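Local structure of chlorite Dismutase (Nitrobacter winogradskyi, 3QPI) at residues Glu25-Ala30 against Val171-Asp176; Gly12-Leu17 against Ile177-Ala182; Gln51-Ala56 against Ile135-Asp140. The protein binds heme b and, as a chlorite dismutase, probably converts chlorite into chloride and molecular oxygen. One frame throughout, in Å; residues are numbered along the deposited sequence.

Contact 1: Glu25-Ala30 against Val171-Asp176; sequences ESLMAA and VEREVD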
ATOM      1  N   GLU A  25      -7.690 -13.399   6.297  1.00 40.80           N
ATOM      2  CA  GLU A  25      -7.178 -14.420   5.403  1.00 39.26           C
ATOM      3  C   GLU A  25      -6.007 -13.905   4.555  1.00 36.54           C
ATOM      4  O   GLU A  25      -6.032 -12.802   4.028  1.00 32.39           O
ATOM      5  CB  GLU A  25      -8.324 -14.906   4.528  1.00 41.76           C
ATOM      6  CG  GLU A  25      -7.976 -16.015   3.576  1.00 49.36           C
ATOM      7  CD  GLU A  25      -9.160 -16.360   2.684  1.00 57.34           C
ATOM      8  OE1 GLU A  25      -8.946 -16.887   1.571  1.00 59.22           O
ATOM      9  OE2 GLU A  25     -10.311 -16.088   3.099  1.00 58.89           O
ATOM     10  N   SER A  26      -4.978 -14.729   4.442  1.00 35.90           N
ATOM     11  CA  SER A  26      -3.778 -14.389   3.701  1.00 33.64           C
ATOM     12  C   SER A  26      -3.968 -14.732   2.227  1.00 34.52           C
ATOM     13  O   SER A  26      -5.091 -14.855   1.743  1.00 34.20           O
ATOM     14  CB  SER A  26      -2.592 -15.147   4.302  1.00 33.90           C
ATOM     15  OG  SER A  26      -1.354 -14.718   3.765  1.00 34.88           O
ATOM     16  N   LEU A  27      -2.870 -14.871   1.501  1.00 36.06           N
ATOM     17  CA  LEU A  27      -2.943 -15.235   0.095  1.00 35.03           C
ATOM     18  C   LEU A  27      -2.008 -16.387  -0.159  1.00 36.54           C
ATOM     19  O   LEU A  27      -1.030 -16.583   0.568  1.00 36.06           O
ATOM     20  CB  LEU A  27      -2.551 -14.065  -0.799  1.00 30.32           C
ATOM     21  CG  LEU A  27      -3.503 -12.883  -0.762  1.00 34.03           C
ATOM     22  CD1 LEU A  27      -2.826 -11.638  -1.353  1.00 31.10           C
ATOM     23  CD2 LEU A  27      -4.794 -13.226  -1.486  1.00 36.88           C
ATOM     24  N   MET A  28      -2.315 -17.141  -1.203  1.00 41.19           N
ATOM     25  CA  MET A  28      -1.537 -18.307  -1.572  1.00 46.35           C
ATOM     26  C   MET A  28      -0.122 -17.902  -1.982  1.00 42.27           C
ATOM     27  O   MET A  28       0.109 -16.778  -2.434  1.00 37.14           O
ATOM     28  CB  MET A  28      -2.251 -19.008  -2.723  1.00 52.53           C
ATOM     29  CG  MET A  28      -1.529 -20.207  -3.303  1.00 58.82           C
ATOM     30  SD  MET A  28      -2.460 -20.934  -4.683  1.00 70.94           S
ATOM     31  CE  MET A  28      -4.121 -20.989  -3.998  1.00 66.19           C
ATOM     32  N   ALA A  29       0.825 -18.821  -1.812  1.00 47.52           N
ATOM     33  CA  ALA A  29       2.215 -18.599  -2.227  1.00 46.88           C
ATOM     34  C   ALA A  29       2.347 -18.524  -3.752  1.00 43.83           C
ATOM     35  O   ALA A  29       1.634 -19.211  -4.482  1.00 43.90           O
ATOM     36  CB  ALA A  29       3.107 -19.711  -1.693  1.00 45.63           C
ATOM     37  N   ALA A  30       3.258 -17.677  -4.223  1.00 33.22           N
ATOM     38  CA  ALA A  30       3.592 -17.613  -5.643  1.00 34.94           C
ATOM     39  C   ALA A  30       5.046 -17.174  -5.766  1.00 32.11           C
ATOM     40  O   ALA A  30       5.593 -16.642  -4.807  1.00 33.80           O
ATOM     41  CB  ALA A  30       2.660 -16.642  -6.380  1.00 29.87           C
ATOM     42  N   VAL A 171      -8.787  -1.777  10.207  1.00 34.43           N
ATOM     43  CA  VAL A 171      -8.391  -2.735   9.167  1.00 33.75           C
ATOM     44  C   VAL A 171      -8.820  -4.151   9.535  1.00 32.50           C
ATOM     45  O   VAL A 171      -8.497  -4.634  10.608  1.00 35.90           O
ATOM     46  CB  VAL A 171      -6.874  -2.706   8.909  1.00 33.12           C
ATOM     47  CG1 VAL A 171      -6.458  -3.830   7.950  1.00 32.03           C
ATOM     48  CG2 VAL A 171      -6.475  -1.357   8.360  1.00 31.35           C
ATOM     49  N   GLU A 172      -9.543  -4.818   8.652  1.00 33.12           N
ATOM     50  CA  GLU A 172     -10.066  -6.140   8.970  1.00 39.59           C
ATOM     51  C   GLU A 172      -9.466  -7.243   8.103  1.00 37.72           C
ATOM     52  O   GLU A 172      -9.656  -8.429   8.382  1.00 36.81           O
ATOM     53  CB  GLU A 172     -11.598  -6.162   8.852  1.00 39.16           C
ATOM     54  CG  GLU A 172     -12.130  -6.040   7.420  1.00 36.86           C
ATOM     55  CD  GLU A 172     -13.655  -6.087   7.373  1.00 42.51           C
ATOM     56  OE1 GLU A 172     -14.223  -6.481   6.336  1.00 42.71           O
ATOM     57  OE2 GLU A 172     -14.293  -5.726   8.387  1.00 45.10           O
ATOM     58  N   ARG A 173      -8.776  -6.859   7.036  1.00 31.53           N
ATOM     59  CA  ARG A 173      -7.970  -7.814   6.302  1.00 32.20           C
ATOM     60  C   ARG A 173      -6.738  -7.115   5.744  1.00 33.86           C
ATOM     61  O   ARG A 173      -6.828  -6.001   5.239  1.00 33.72           O
ATOM     62  CB  ARG A 173      -8.766  -8.494   5.186  1.00 32.73           C
ATOM     63  CG  ARG A 173      -8.027  -9.653   4.532  1.00 32.37           C
ATOM     64  CD  ARG A 173      -8.841 -10.347   3.426  1.00 32.86           C
ATOM     65  NE  ARG A 173      -8.074 -11.453   2.839  1.00 34.59           N
ATOM     66  CZ  ARG A 173      -8.318 -12.026   1.657  1.00 35.69           C
ATOM     67  NH1 ARG A 173      -9.335 -11.621   0.906  1.00 33.79           N
ATOM     68  NH2 ARG A 173      -7.535 -13.017   1.223  1.00 35.42           N
ATOM     69  N   GLU A 174      -5.593  -7.791   5.827  1.00 30.34           N
ATOM     70  CA  GLU A 174      -4.326  -7.215   5.432  1.00 28.54           C
ATOM     71  C   GLU A 174      -3.307  -8.316   5.237  1.00 28.98           C
ATOM     72  O   GLU A 174      -3.195  -9.219   6.057  1.00 28.34           O
ATOM     73  CB  GLU A 174      -3.838  -6.243   6.510  1.00 28.57           C
ATOM     74  CG  GLU A 174      -2.509  -5.580   6.226  1.00 26.96           C
ATOM     75  CD  GLU A 174      -2.225  -4.466   7.203  1.00 30.13           C
ATOM     76  OE1 GLU A 174      -2.809  -4.491   8.300  1.00 29.97           O
ATOM     77  OE2 GLU A 174      -1.454  -3.548   6.881  1.00 31.54           O
ATOM     78  N   VAL A 175      -2.556  -8.241   4.145  1.00 28.89           N
ATOM     79  CA  VAL A 175      -1.584  -9.271   3.844  1.00 30.69           C
ATOM     80  C   VAL A 175      -0.253  -8.599   3.540  1.00 31.36           C
ATOM     81  O   VAL A 175      -0.211  -7.528   2.937  1.00 29.59           O
ATOM     82  CB  VAL A 175      -2.020 -10.134   2.640  1.00 33.42           C
ATOM     83  CG1 VAL A 175      -1.019 -11.281   2.405  1.00 30.90           C
ATOM     84  CG2 VAL A 175      -3.445 -10.666   2.846  1.00 31.61           C
ATOM     85  N   ASP A 176       0.823  -9.234   3.980  1.00 30.12           N
ATOM     86  CA  ASP A 176       2.160  -8.728   3.759  1.00 32.34           C
ATOM     87  C   ASP A 176       2.854  -9.481   2.600  1.00 33.87           C
ATOM     88  O   ASP A 176       3.224 -10.655   2.735  1.00 33.00           O
ATOM     89  CB  ASP A 176       2.975  -8.864   5.056  1.00 32.00           C
ATOM     90  CG  ASP A 176       3.104  -7.549   5.806  1.00 32.63           C
ATOM     91  OD1 ASP A 176       2.856  -6.481   5.209  1.00 31.34           O
ATOM     92  OD2 ASP A 176       3.456  -7.579   6.999  1.00 35.13           O
TER
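Arg-173 reaches out of strand 171-181 and takes hold of the backbone carbonyls of Glu-25 and Ser-26, in the loop that joins strands 14-23 and 32-37. The arginine belongs to a classic beta bulge: it and Glu-172 both face Arg-91 on the adjoining strand 84-92 of the antiparallel sheet. Its CB points toward the loop, and CG lies anti to the backbone N (chi1 -171°), which starts a chain extended as far as NE and aimed at Glu-25. CG and then CD run past the Glu-25 carbonyl, each 3.8 Å from its O. NE makes the short bond, 2.7 Å to Glu-25 O and nearly straight, with the angle at its hydrogen 165°. CZ lies against the Phe-139 ring and NH1 against Pro-138, while NH2 turns to the next carbonyl and donates to Ser-26 O at 3.1 Å, with a weak second bond back to Glu-25 O. Both oxygens lie at the edge of the guanidinium, in its plane, so the bonds fix its rotation. The extended Glu-25 side chain runs alongside the arginine, pointing the same way, yet OE1 stops 4.1 Å from Arg-173 NH2 and well out of the guanidinium plane, so any attraction between the two charges is probably undirected. Leu-27 crosses the arginine at about a right angle, bringing CD2 to 3.9 Å from NH2. Its other methyl, CD1, turns to Val-175 CG1, and the same leucine packs on Trp-50 and Leu-52 of strand 50-54. Val-175 brings both methyls to the loop: CG2 sits against Glu-25 O, and CG1 lies 3.7 Å from Ser-26 OG.

Contact 2: Gly12-Leu17 against Ile177-Ala182; sequences GAWSIL and IRLARA
Trp-14 lays its indole across the strand opposite, bringing CE3 to 3.4 Å from the backbone N of Arg-181. The arginine side chain crosses the ring obliquely and sets CD over one face, while its guanidinium, turned 77° from the indole plane, bonds to the carbonyls of Asn-80 and Arg-79. The CB of Leu-179 also meets the six-membered end of the indole, and Trp-144 packs on Trp-14 edge-to-face. Ile-16 and Leu-179 lie side by side on one face of the sheet, tightly enough that Ile-16 CG1 is 3.4 Å from Leu-179 CD1. Ile-16 and Leu-179 belong to strands 14-23 and 171-181, antiparallel neighbours within the alpha+beta barrel fold of the family. Ser-15 and Ala-180 form the hydrogen-bonded pair, with Ser-15 N to Ala-180 O at 2.9 Å and a return bond from Ala-180 N. Both side chains occupy the other face, where Leu-17 CD1 and CD2 each come to 3.8 Å from Ala-180 CB. With chi1 51°, Ser-15 OG sits between its own N and carbonyl carbon, which places it near Ala-180 O, and it bonds at 2.6 Å to a water that donates weakly to Arg-181 O. Past this pair, Ala-182 N donates to Ala-13 O at 3.0 Å.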
ATOM      1  N   GLY A  12       7.045 -12.222 -14.225  1.00 17.44           N
ATOM      2  CA  GLY A  12       6.789 -10.832 -13.845  1.00 13.94           C
ATOM      3  C   GLY A  12       8.072 -10.130 -13.494  1.00 16.87           C
ATOM      4  O   GLY A  12       9.103 -10.760 -13.352  1.00 16.93           O
ATOM      5  N   ALA A  13       8.008  -8.809 -13.338  1.00 13.63           N
ATOM      6  CA  ALA A  13       9.169  -8.014 -13.087  1.00 17.91           C
ATOM      7  C   ALA A  13       9.687  -8.184 -11.644  1.00 25.37           C
ATOM      8  O   ALA A  13      10.738  -7.632 -11.320  1.00 24.04           O
ATOM      9  CB  ALA A  13       8.815  -6.520 -13.328  1.00 16.69           C
ATOM     10  N   TRP A  14       8.953  -8.896 -10.769  1.00 18.66           N
ATOM     11  CA  TRP A  14       9.345  -8.977  -9.353  1.00 17.89           C
ATOM     12  C   TRP A  14       9.277 -10.402  -8.949  1.00 18.78           C
ATOM     13  O   TRP A  14       8.352 -11.083  -9.361  1.00 19.41           O
ATOM     14  CB  TRP A  14       8.418  -8.167  -8.456  1.00 16.51           C
ATOM     15  CG  TRP A  14       8.450  -6.690  -8.764  1.00 17.37           C
ATOM     16  CD1 TRP A  14       7.674  -6.028  -9.641  1.00 17.05           C
ATOM     17  CD2 TRP A  14       9.320  -5.727  -8.170  1.00 13.64           C
ATOM     18  NE1 TRP A  14       8.014  -4.671  -9.656  1.00 17.90           N
ATOM     19  CE2 TRP A  14       9.028  -4.476  -8.752  1.00 18.89           C
ATOM     20  CE3 TRP A  14      10.331  -5.807  -7.204  1.00 14.95           C
ATOM     21  CZ2 TRP A  14       9.711  -3.318  -8.408  1.00 17.03           C
ATOM     22  CZ3 TRP A  14      11.013  -4.638  -6.854  1.00 18.89           C
ATOM     23  CH2 TRP A  14      10.698  -3.424  -7.457  1.00 17.13           C
ATOM     24  N   SER A  15      10.272 -10.877  -8.201  1.00 24.85           N
ATOM     25  CA  SER A  15      10.132 -12.193  -7.571  1.00 30.38           C
ATOM     26  C   SER A  15       9.575 -11.902  -6.202  1.00 30.39           C
ATOM     27  O   SER A  15       9.765 -10.796  -5.634  1.00 20.22           O
ATOM     28  CB  SER A  15      11.459 -12.952  -7.452  1.00 29.66           C
ATOM     29  OG  SER A  15      12.436 -12.131  -6.843  1.00 32.01           O
ATOM     30  N   ILE A  16       8.841 -12.870  -5.700  1.00 19.44           N
ATOM     31  CA  ILE A  16       8.233 -12.733  -4.385  1.00 28.13           C
ATOM     32  C   ILE A  16       9.119 -13.381  -3.316  1.00 26.52           C
ATOM     33  O   ILE A  16       9.298 -14.615  -3.292  1.00 24.12           O
ATOM     34  CB  ILE A  16       6.815 -13.367  -4.327  1.00 27.41           C
ATOM     35  CG1 ILE A  16       5.852 -12.601  -5.238  1.00 25.22           C
ATOM     36  CG2 ILE A  16       6.276 -13.355  -2.880  1.00 25.20           C
ATOM     37  CD1 ILE A  16       4.594 -13.386  -5.568  1.00 23.04           C
ATOM     38  N   LEU A  17       9.667 -12.521  -2.462  1.00 23.92           N
ATOM     39  CA  LEU A  17      10.453 -12.916  -1.277  1.00 25.31           C
ATOM     40  C   LEU A  17       9.571 -13.675  -0.308  1.00 23.90           C
ATOM     41  O   LEU A  17       9.863 -14.808   0.055  1.00 24.25           O
ATOM     42  CB  LEU A  17      11.035 -11.659  -0.597  1.00 23.90           C
ATOM     43  CG  LEU A  17      12.019 -10.952  -1.530  1.00 22.25           C
ATOM     44  CD1 LEU A  17      12.549  -9.595  -1.011  1.00 20.94           C
ATOM     45  CD2 LEU A  17      13.167 -11.921  -1.852  1.00 24.67           C
ATOM     46  N   ILE A 177       3.001  -8.815   1.456  1.00 28.53           N
ATOM     47  CA  ILE A 177       3.788  -9.363   0.347  1.00 26.85           C
ATOM     48  C   ILE A 177       5.083  -8.569   0.176  1.00 27.60           C
ATOM     49  O   ILE A 177       5.052  -7.337   0.111  1.00 25.62           O
ATOM     50  CB  ILE A 177       2.975  -9.348  -0.962  1.00 28.39           C
ATOM     51  CG1 ILE A 177       1.643 -10.080  -0.754  1.00 25.75           C
ATOM     52  CG2 ILE A 177       3.768 -10.010  -2.096  1.00 29.50           C
ATOM     53  CD1 ILE A 177       0.681  -9.907  -1.863  1.00 28.08           C
ATOM     54  N   ARG A 178       6.223  -9.262   0.127  1.00 25.42           N
ATOM     55  CA  ARG A 178       7.495  -8.575  -0.101  1.00 29.00           C
ATOM     56  C   ARG A 178       8.174  -9.063  -1.376  1.00 29.29           C
ATOM     57  O   ARG A 178       8.154 -10.255  -1.677  1.00 28.25           O
ATOM     58  CB  ARG A 178       8.453  -8.748   1.094  1.00 27.18           C
ATOM     59  CG  ARG A 178       7.918  -8.169   2.405  1.00 28.45           C
ATOM     60  CD  ARG A 178       7.727  -6.645   2.334  1.00 26.77           C
ATOM     61  NE  ARG A 178       7.236  -6.110   3.602  1.00 26.90           N
ATOM     62  CZ  ARG A 178       5.948  -5.953   3.920  1.00 27.31           C
ATOM     63  NH1 ARG A 178       4.976  -6.283   3.062  1.00 25.35           N
ATOM     64  NH2 ARG A 178       5.627  -5.473   5.121  1.00 29.75           N
ATOM     65  N   LEU A 179       8.821  -8.144  -2.091  1.00 28.45           N
ATOM     66  CA  LEU A 179       9.385  -8.442  -3.411  1.00 26.41           C
ATOM     67  C   LEU A 179      10.835  -8.016  -3.563  1.00 30.48           C
ATOM     68  O   LEU A 179      11.291  -7.081  -2.899  1.00 27.28           O
ATOM     69  CB  LEU A 179       8.615  -7.701  -4.513  1.00 26.57           C
ATOM     70  CG  LEU A 179       7.106  -7.849  -4.695  1.00 27.86           C
ATOM     71  CD1 LEU A 179       6.708  -9.315  -4.860  1.00 29.91           C
ATOM     72  CD2 LEU A 179       6.330  -7.144  -3.509  1.00 26.95           C
ATOM     73  N   ALA A 180      11.514  -8.674  -4.507  1.00 34.22           N
ATOM     74  CA  ALA A 180      12.845  -8.293  -4.968  1.00 32.75           C
ATOM     75  C   ALA A 180      12.816  -8.192  -6.492  1.00 33.23           C
ATOM     76  O   ALA A 180      12.232  -9.047  -7.171  1.00 32.31           O
ATOM     77  CB  ALA A 180      13.881  -9.326  -4.529  1.00 30.55           C
ATOM     78  N   ARG A 181      13.433  -7.147  -7.030  1.00 32.72           N
ATOM     79  CA  ARG A 181      13.395  -6.923  -8.463  1.00 39.27           C
ATOM     80  C   ARG A 181      14.066  -8.092  -9.206  1.00 40.29           C
ATOM     81  O   ARG A 181      15.192  -8.500  -8.884  1.00 35.34           O
ATOM     82  CB  ARG A 181      14.049  -5.594  -8.831  1.00 40.66           C
ATOM     83  CG  ARG A 181      13.777  -5.165 -10.277  1.00 45.25           C
ATOM     84  CD  ARG A 181      13.668  -3.636 -10.403  1.00 43.15           C
ATOM     85  NE  ARG A 181      14.969  -3.050 -10.737  1.00 44.64           N
ATOM     86  CZ  ARG A 181      15.394  -1.856 -10.324  1.00 45.89           C
ATOM     87  NH1 ARG A 181      14.640  -1.095  -9.539  1.00 42.87           N
ATOM     88  NH2 ARG A 181      16.590  -1.421 -10.696  1.00 50.35           N
ATOM     89  N   ALA A 182      13.341  -8.647 -10.172  1.00 37.49           N
ATOM     90  CA  ALA A 182      13.846  -9.751 -10.968  1.00 45.06           C
ATOM     91  C   ALA A 182      14.571  -9.213 -12.199  1.00 46.71           C
ATOM     92  O   ALA A 182      15.797  -9.097 -12.205  1.00 47.06           O
ATOM     93  CB  ALA A 182      12.715 -10.653 -11.377  1.00 45.68           C
TER
HETATM   94  O   HOH W   1      14.730 -11.409  -7.857  1.00 35.57           O

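Contact 3: Gln51-Ala56 against Ile135-Asp140; sequences QLRGVA and IGEPFD
The carboxylate of Glu-137 accepts the backbone N-H of Arg-53: Arg-53 N lies 3.1 Å from Glu-137 OE1, with an angle of 165° at the hydrogen. The amide comes from above the carboxylate plane, because the glutamate chain bends at chi2 (-84°) and lays its carboxylate broadside to the strand. OE1 also rests on Leu-52, 3.6 Å from its CA, and CG lies against Arg-53 O. With an alanine here, the Arg-53 amide would probably lose its acceptor from the loop and Leu-52 part of its cover. On one flank Leu-52 CD2 meets the edge of the Phe-139 ring, 4.0 Å from CD2 of that ring; on the other, Ile-135 CD1 touches Arg-53 O at 3.8 Å. The guanidinium of Arg-53 leads away from the loop to Gln-51, where NH2 donates to OE1 at 2.9 Å, and Gln-51 NE2 is bonded in turn to Thr-7. Farther out, Asp-140 OD2 fixes the end of the loop by accepting from the backbone N of Lys-92, a heme b binding residue, and from Trp-97 NE1. Strand 50-54, outermost on one side of the sheet, thus meets the loop joining the opposite outermost strand, 126-131, to strand 141-147, a closure consistent with the family's barrel, while Phe-139 reaches in against Pro-89 of strand 84-92 and Val-175 of strand 171-181.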
ATOM      1  N   GLN A  51      -4.880 -12.945  -8.078  1.00 35.29           N
ATOM      2  CA  GLN A  51      -4.819 -11.769  -8.931  1.00 34.52           C
ATOM      3  C   GLN A  51      -5.658 -10.663  -8.308  1.00 36.63           C
ATOM      4  O   GLN A  51      -6.774 -10.904  -7.856  1.00 36.40           O
ATOM      5  CB  GLN A  51      -5.357 -12.096 -10.319  1.00 39.33           C
ATOM      6  CG  GLN A  51      -5.102 -11.007 -11.345  1.00 39.63           C
ATOM      7  CD  GLN A  51      -5.508 -11.446 -12.740  1.00 46.66           C
ATOM      8  OE1 GLN A  51      -6.690 -11.683 -13.009  1.00 48.78           O
ATOM      9  NE2 GLN A  51      -4.531 -11.577 -13.631  1.00 40.78           N
ATOM     10  N   LEU A  52      -5.119  -9.452  -8.306  1.00 31.82           N
ATOM     11  CA  LEU A  52      -5.701  -8.346  -7.579  1.00 28.53           C
ATOM     12  C   LEU A  52      -5.665  -7.096  -8.436  1.00 30.28           C
ATOM     13  O   LEU A  52      -4.689  -6.864  -9.126  1.00 28.64           O
ATOM     14  CB  LEU A  52      -4.875  -8.104  -6.323  1.00 28.93           C
ATOM     15  CG  LEU A  52      -4.909  -9.220  -5.277  1.00 31.95           C
ATOM     16  CD1 LEU A  52      -4.008  -8.843  -4.133  1.00 32.22           C
ATOM     17  CD2 LEU A  52      -6.312  -9.449  -4.771  1.00 32.95           C
ATOM     18  N   ARG A  53      -6.718  -6.286  -8.398  1.00 34.20           N
ATOM     19  CA  ARG A  53      -6.812  -5.115  -9.280  1.00 35.39           C
ATOM     20  C   ARG A  53      -7.193  -3.869  -8.510  1.00 32.75           C
ATOM     21  O   ARG A  53      -7.949  -3.928  -7.527  1.00 29.87           O
ATOM     22  CB  ARG A  53      -7.847  -5.352 -10.379  1.00 39.58           C
ATOM     23  CG  ARG A  53      -7.620  -6.645 -11.108  1.00 46.55           C
ATOM     24  CD  ARG A  53      -8.740  -6.978 -12.073  1.00 53.46           C
ATOM     25  NE  ARG A  53      -8.514  -8.284 -12.695  1.00 56.56           N
ATOM     26  CZ  ARG A  53      -8.435  -8.496 -14.008  1.00 59.13           C
ATOM     27  NH1 ARG A  53      -8.589  -7.497 -14.874  1.00 58.68           N
ATOM     28  NH2 ARG A  53      -8.224  -9.722 -14.468  1.00 61.42           N
ATOM     29  N   GLY A  54      -6.684  -2.736  -8.971  1.00 25.77           N
ATOM     30  CA  GLY A  54      -6.985  -1.471  -8.331  1.00 23.58           C
ATOM     31  C   GLY A  54      -6.736  -0.301  -9.259  1.00 26.73           C
ATOM     32  O   GLY A  54      -6.190  -0.460 -10.353  1.00 24.63           O
ATOM     33  N   VAL A  55      -7.111   0.889  -8.811  1.00 25.80           N
ATOM     34  CA  VAL A  55      -7.091   2.056  -9.678  1.00 26.84           C
ATOM     35  C   VAL A  55      -6.409   3.202  -8.962  1.00 24.70           C
ATOM     36  O   VAL A  55      -6.779   3.533  -7.845  1.00 22.96           O
ATOM     37  CB  VAL A  55      -8.550   2.493 -10.037  1.00 35.49           C
ATOM     38  CG1 VAL A  55      -8.544   3.791 -10.805  1.00 33.44           C
ATOM     39  CG2 VAL A  55      -9.246   1.411 -10.839  1.00 32.87           C
ATOM     40  N   ALA A  56      -5.417   3.813  -9.591  1.00 27.00           N
ATOM     41  CA  ALA A  56      -4.795   4.992  -9.009  1.00 29.02           C
ATOM     42  C   ALA A  56      -5.818   6.083  -9.173  1.00 32.10           C
ATOM     43  O   ALA A  56      -6.407   6.189 -10.238  1.00 31.16           O
ATOM     44  CB  ALA A  56      -3.497   5.357  -9.736  1.00 32.07           C
ATOM     45  N   ILE A 135     -14.785  -1.327  -7.145  1.00 37.67           N
ATOM     46  CA  ILE A 135     -14.853  -2.269  -8.267  1.00 40.73           C
ATOM     47  C   ILE A 135     -15.104  -3.701  -7.801  1.00 39.82           C
ATOM     48  O   ILE A 135     -15.025  -4.635  -8.596  1.00 42.97           O
ATOM     49  CB  ILE A 135     -13.587  -2.221  -9.162  1.00 40.45           C
ATOM     50  CG1 ILE A 135     -12.354  -2.688  -8.399  1.00 40.49           C
ATOM     51  CG2 ILE A 135     -13.347  -0.810  -9.663  1.00 40.46           C
ATOM     52  CD1 ILE A 135     -11.041  -2.538  -9.205  1.00 38.90           C
ATOM     53  N   GLY A 136     -15.407  -3.867  -6.519  1.00 40.03           N
ATOM     54  CA  GLY A 136     -15.842  -5.148  -5.996  1.00 43.71           C
ATOM     55  C   GLY A 136     -14.718  -6.099  -5.618  1.00 45.03           C
ATOM     56  O   GLY A 136     -14.929  -7.306  -5.513  1.00 45.89           O
ATOM     57  N   GLU A 137     -13.523  -5.569  -5.402  1.00 38.30           N
ATOM     58  CA  GLU A 137     -12.409  -6.413  -5.007  1.00 39.58           C
ATOM     59  C   GLU A 137     -12.526  -6.761  -3.536  1.00 38.37           C
ATOM     60  O   GLU A 137     -13.134  -6.016  -2.772  1.00 36.29           O
ATOM     61  CB  GLU A 137     -11.082  -5.713  -5.299  1.00 36.67           C
ATOM     62  CG  GLU A 137     -10.746  -5.703  -6.794  1.00 34.11           C
ATOM     63  CD  GLU A 137     -10.056  -6.992  -7.249  1.00 37.27           C
ATOM     64  OE1 GLU A 137      -9.035  -7.392  -6.652  1.00 36.56           O
ATOM     65  OE2 GLU A 137     -10.529  -7.613  -8.215  1.00 42.21           O
ATOM     66  N   PRO A 138     -11.950  -7.907  -3.136  1.00 33.47           N
ATOM     67  CA  PRO A 138     -11.915  -8.337  -1.729  1.00 34.55           C
ATOM     68  C   PRO A 138     -11.036  -7.449  -0.821  1.00 35.38           C
ATOM     69  O   PRO A 138     -11.027  -7.626   0.400  1.00 33.69           O
ATOM     70  CB  PRO A 138     -11.343  -9.753  -1.807  1.00 33.56           C
ATOM     71  CG  PRO A 138     -10.532  -9.758  -3.068  1.00 35.88           C
ATOM     72  CD  PRO A 138     -11.263  -8.857  -4.030  1.00 34.49           C
ATOM     73  N   PHE A 139     -10.294  -6.516  -1.400  1.00 33.76           N
ATOM     74  CA  PHE A 139      -9.600  -5.519  -0.588  1.00 31.08           C
ATOM     75  C   PHE A 139     -10.125  -4.164  -0.983  1.00 31.28           C
ATOM     76  O   PHE A 139     -10.810  -4.044  -1.996  1.00 31.96           O
ATOM     77  CB  PHE A 139      -8.089  -5.602  -0.795  1.00 29.21           C
ATOM     78  CG  PHE A 139      -7.498  -6.887  -0.298  1.00 34.08           C
ATOM     79  CD1 PHE A 139      -7.142  -7.028   1.050  1.00 31.22           C
ATOM     80  CD2 PHE A 139      -7.325  -7.975  -1.169  1.00 33.13           C
ATOM     81  CE1 PHE A 139      -6.605  -8.231   1.518  1.00 34.53           C
ATOM     82  CE2 PHE A 139      -6.790  -9.183  -0.710  1.00 31.73           C
ATOM     83  CZ  PHE A 139      -6.428  -9.310   0.642  1.00 30.38           C
ATOM     84  N   ASP A 140      -9.823  -3.154  -0.174  1.00 28.38           N
ATOM     85  CA  ASP A 140     -10.220  -1.784  -0.460  1.00 29.71           C
ATOM     86  C   ASP A 140      -9.075  -1.012  -1.100  1.00 28.91           C
ATOM     87  O   ASP A 140      -9.292  -0.118  -1.907  1.00 26.22           O
ATOM     88  CB  ASP A 140     -10.663  -1.061   0.828  1.00 28.99           C
ATOM     89  CG  ASP A 140     -11.933  -1.651   1.425  1.00 29.99           C
ATOM     90  OD1 ASP A 140     -12.660  -2.320   0.675  1.00 30.31           O
ATOM     91  OD2 ASP A 140     -12.204  -1.444   2.635  1.00 29.53           O
TER

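In the fold
Contacts 1 and 2 share strand 171-181 at successive positions, the first at the surface, the second partly buried; contact 3, also partly buried, is nested along the chain inside the loops closed by both. Chemistry follows place. Contact 2 joins neighbouring strands by antiparallel backbone bonds with side chains on both faces, whereas contacts 1 and 3 tie loops to strands through a charged side chain that bonds to backbone, an arginine donating in one and a glutamate accepting in the other. Arg-173 and Val-175 meet Phe-139, linking contact 1 to contact 3, and Leu-27 touches both Leu-52 and Ile-177. Contacts 2 and 3 do not touch.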